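PDB 2ZZR: unsaturated glucuronyl hydrolase, which hydrolyses unsaturated hyaluronan, chondroitin and heparin disaccharides, releasing the unsaturated uronic acid from their non-reducing end. Local coordinates for residues E48-P53 with V97-N102. Residues are numbered along the deposited sequence; the frame is centred on the assembly and turned at random.
Sequences EEYPTP and VLSFLN
Tyr50, near the start of strand 50-56, meets Ser99 and Phe100 of helix 87-105 through side chains, while the two backbones stay apart and the helix keeps its own bonding, Leu101 N to Val97 O (2.9 Å). Tyr50 thus reaches from the hairpin to the helix, where Ser99 and Phe100 receive it. Its side chain leaves the backbone toward the helix, and the first torsion, with CG anti to the carbonyl carbon (chi1 -59°), carries the hydroxyl to two successive residues. On Ser99 that oxygen, Tyr50 OH, lies 3.5 Å from CB. It also comes within 3.4 Å of Ser99 OG, whose established hydrogen bond runs to Asn65 ND2, in the loop after the hairpin; Asn65 also touches the side chains of Tyr50 and Phe100, so one loop residue borders all three side chains. Phe100 approaches with one ring corner: its CE1 is 4.0 Å from Tyr50 OH and 4.2 Å from Tyr50 CE2. The two rings lie steeply inclined, their planes at 72° and centroids 6.0 Å apart, an oblique meeting. Asn70 of helix 70-84 touches the side chains of both aromatics, and Tyr119 of helix 115-130 packs edge-to-face with Phe100, which is thus also packed against these two helices and lies about 10 Å, side chain to side chain, from Asp114, probably the nucleophile. Here the short β-hairpin of strands 50-56 and 59-63 packs on helix 87-105 of the α-barrel, the (α/α)6 barrel known for glycoside hydrolase family 88.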
ATOM      1  N   GLU A  48     -17.980   0.938 -16.469  1.00 23.53           N
ATOM      2  CA  GLU A  48     -16.946   1.974 -16.536  1.00 24.12           C
ATOM      3  C   GLU A  48     -16.781   2.715 -15.205  1.00 23.11           C
ATOM      4  O   GLU A  48     -15.971   3.638 -15.090  1.00 22.98           O
ATOM      5  CB  GLU A  48     -17.209   2.941 -17.698  1.00 24.21           C
ATOM      6  CG  GLU A  48     -16.842   2.333 -19.065  1.00 26.28           C
ATOM      7  CD  GLU A  48     -16.897   3.318 -20.225  1.00 26.58           C
ATOM      8  OE1 GLU A  48     -16.625   4.523 -20.031  1.00 30.54           O
ATOM      9  OE2 GLU A  48     -17.199   2.873 -21.354  1.00 30.91           O
ATOM     10  N   GLU A  49     -17.546   2.296 -14.202  1.00 22.45           N
ATOM     11  CA  GLU A  49     -17.466   2.901 -12.877  1.00 22.08           C
ATOM     12  C   GLU A  49     -16.576   2.067 -11.950  1.00 21.23           C
ATOM     13  O   GLU A  49     -15.836   1.201 -12.424  1.00 20.89           O
ATOM     14  CB  GLU A  49     -18.867   3.142 -12.309  1.00 22.36           C
ATOM     15  CG  GLU A  49     -19.610   4.241 -13.065  1.00 25.00           C
ATOM     16  CD  GLU A  49     -20.820   4.770 -12.324  1.00 28.88           C
ATOM     17  OE1 GLU A  49     -21.744   3.974 -12.046  1.00 30.18           O
ATOM     18  OE2 GLU A  49     -20.848   5.992 -12.033  1.00 31.00           O
ATOM     19  N   TYR A  50     -16.634   2.337 -10.645  1.00 20.17           N
ATOM     20  CA  TYR A  50     -15.619   1.838  -9.708  1.00 19.47           C
ATOM     21  C   TYR A  50     -16.216   1.254  -8.435  1.00 18.94           C
ATOM     22  O   TYR A  50     -17.302   1.664  -8.014  1.00 18.87           O
ATOM     23  CB  TYR A  50     -14.639   2.972  -9.344  1.00 19.43           C
ATOM     24  CG  TYR A  50     -13.918   3.552 -10.533  1.00 19.71           C
ATOM     25  CD1 TYR A  50     -14.523   4.526 -11.334  1.00 19.22           C
ATOM     26  CD2 TYR A  50     -12.633   3.121 -10.873  1.00 18.93           C
ATOM     27  CE1 TYR A  50     -13.873   5.049 -12.443  1.00 19.89           C
ATOM     28  CE2 TYR A  50     -11.970   3.648 -11.981  1.00 18.81           C
ATOM     29  CZ  TYR A  50     -12.600   4.608 -12.760  1.00 19.48           C
ATOM     30  OH  TYR A  50     -11.957   5.131 -13.857  1.00 20.44           O
ATOM     31  N   PRO A  51     -15.507   0.294  -7.807  1.00 18.34           N
ATOM     32  CA  PRO A  51     -15.924  -0.164  -6.487  1.00 18.11           C
ATOM     33  C   PRO A  51     -15.776   0.964  -5.481  1.00 17.76           C
ATOM     34  O   PRO A  51     -14.888   1.813  -5.633  1.00 17.61           O
ATOM     35  CB  PRO A  51     -14.920  -1.277  -6.155  1.00 17.93           C
ATOM     36  CG  PRO A  51     -13.752  -1.038  -7.049  1.00 18.33           C
ATOM     37  CD  PRO A  51     -14.303  -0.410  -8.289  1.00 18.60           C
ATOM     38  N   THR A  52     -16.651   0.976  -4.478  1.00 17.36           N
ATOM     39  CA  THR A  52     -16.457   1.822  -3.306  1.00 17.50           C
ATOM     40  C   THR A  52     -15.197   1.337  -2.571  1.00 17.00           C
ATOM     41  O   THR A  52     -14.753   0.207  -2.798  1.00 16.60           O
ATOM     42  CB  THR A  52     -17.673   1.759  -2.349  1.00 17.19           C
ATOM     43  OG1 THR A  52     -18.052   0.390  -2.132  1.00 18.54           O
ATOM     44  CG2 THR A  52     -18.846   2.529  -2.936  1.00 18.13           C
ATOM     45  N   PRO A  53     -14.597   2.198  -1.717  1.00 16.86           N
ATOM     46  CA  PRO A  53     -13.408   1.799  -0.951  1.00 16.37           C
ATOM     47  C   PRO A  53     -13.535   0.429  -0.292  1.00 16.42           C
ATOM     48  O   PRO A  53     -12.615  -0.389  -0.403  1.00 15.73           O
ATOM     49  CB  PRO A  53     -13.288   2.910   0.100  1.00 16.30           C
ATOM     50  CG  PRO A  53     -13.804   4.113  -0.617  1.00 16.19           C
ATOM     51  CD  PRO A  53     -14.962   3.606  -1.456  1.00 16.37           C
ATOM     52  N   VAL A  97      -7.978   4.647 -17.357  1.00 17.93           N
ATOM     53  CA  VAL A  97      -6.879   5.592 -17.579  1.00 18.08           C
ATOM     54  C   VAL A  97      -7.364   6.925 -18.168  1.00 18.29           C
ATOM     55  O   VAL A  97      -6.946   7.997 -17.726  1.00 18.09           O
ATOM     56  CB  VAL A  97      -5.756   4.964 -18.456  1.00 17.83           C
ATOM     57  CG1 VAL A  97      -4.742   6.011 -18.889  1.00 18.38           C
ATOM     58  CG2 VAL A  97      -5.075   3.828 -17.696  1.00 17.57           C
ATOM     59  N   LEU A  98      -8.249   6.857 -19.163  1.00 18.82           N
ATOM     60  CA  LEU A  98      -8.771   8.077 -19.780  1.00 19.03           C
ATOM     61  C   LEU A  98      -9.600   8.896 -18.786  1.00 18.78           C
ATOM     62  O   LEU A  98      -9.536  10.129 -18.786  1.00 18.81           O
ATOM     63  CB  LEU A  98      -9.564   7.757 -21.052  1.00 19.83           C
ATOM     64  CG  LEU A  98      -8.729   7.213 -22.228  1.00 20.64           C
ATOM     65  CD1 LEU A  98      -9.617   6.892 -23.436  1.00 21.82           C
ATOM     66  CD2 LEU A  98      -7.626   8.180 -22.621  1.00 21.47           C
ATOM     67  N   SER A  99     -10.345   8.194 -17.932  1.00 18.42           N
ATOM     68  CA  SER A  99     -11.086   8.808 -16.830  1.00 18.55           C
ATOM     69  C   SER A  99     -10.146   9.502 -15.843  1.00 18.18           C
ATOM     70  O   SER A  99     -10.427  10.611 -15.388  1.00 17.92           O
ATOM     71  CB  SER A  99     -11.939   7.762 -16.107  1.00 18.71           C
ATOM     72  OG  SER A  99     -12.568   8.307 -14.956  1.00 19.56           O
ATOM     73  N   PHE A 100      -9.036   8.848 -15.504  1.00 17.92           N
ATOM     74  CA  PHE A 100      -8.024   9.471 -14.643  1.00 17.83           C
ATOM     75  C   PHE A 100      -7.394  10.706 -15.287  1.00 17.86           C
ATOM     76  O   PHE A 100      -7.131  11.698 -14.611  1.00 18.17           O
ATOM     77  CB  PHE A 100      -6.958   8.451 -14.213  1.00 17.48           C
ATOM     78  CG  PHE A 100      -7.432   7.505 -13.147  1.00 17.18           C
ATOM     79  CD1 PHE A 100      -7.730   6.182 -13.452  1.00 15.96           C
ATOM     80  CD2 PHE A 100      -7.597   7.942 -11.835  1.00 16.56           C
ATOM     81  CE1 PHE A 100      -8.180   5.302 -12.473  1.00 15.79           C
ATOM     82  CE2 PHE A 100      -8.049   7.075 -10.848  1.00 15.84           C
ATOM     83  CZ  PHE A 100      -8.344   5.752 -11.163  1.00 16.26           C
ATOM     84  N   LEU A 101      -7.162  10.648 -16.594  1.00 18.66           N
ATOM     85  CA  LEU A 101      -6.680  11.810 -17.330  1.00 19.07           C
ATOM     86  C   LEU A 101      -7.693  12.954 -17.254  1.00 19.24           C
ATOM     87  O   LEU A 101      -7.317  14.109 -17.037  1.00 19.18           O
ATOM     88  CB  LEU A 101      -6.373  11.443 -18.789  1.00 19.23           C
ATOM     89  CG  LEU A 101      -5.736  12.515 -19.688  1.00 19.16           C
ATOM     90  CD1 LEU A 101      -4.603  13.297 -19.015  1.00 20.03           C
ATOM     91  CD2 LEU A 101      -5.245  11.879 -20.982  1.00 19.77           C
ATOM     92  N   ASN A 102      -8.973  12.632 -17.424  1.00 19.90           N
ATOM     93  CA  ASN A 102     -10.033  13.631 -17.261  1.00 20.36           C
ATOM     94  C   ASN A 102     -10.034  14.241 -15.856  1.00 20.21           C
ATOM     95  O   ASN A 102     -10.179  15.458 -15.688  1.00 19.99           O
ATOM     96  CB  ASN A 102     -11.404  13.028 -17.560  1.00 20.85           C
ATOM     97  CG  ASN A 102     -12.535  14.027 -17.348  1.00 22.89           C
ATOM     98  OD1 ASN A 102     -13.183  14.038 -16.300  1.00 25.53           O
ATOM     99  ND2 ASN A 102     -12.752  14.888 -18.332  1.00 24.62           N
TER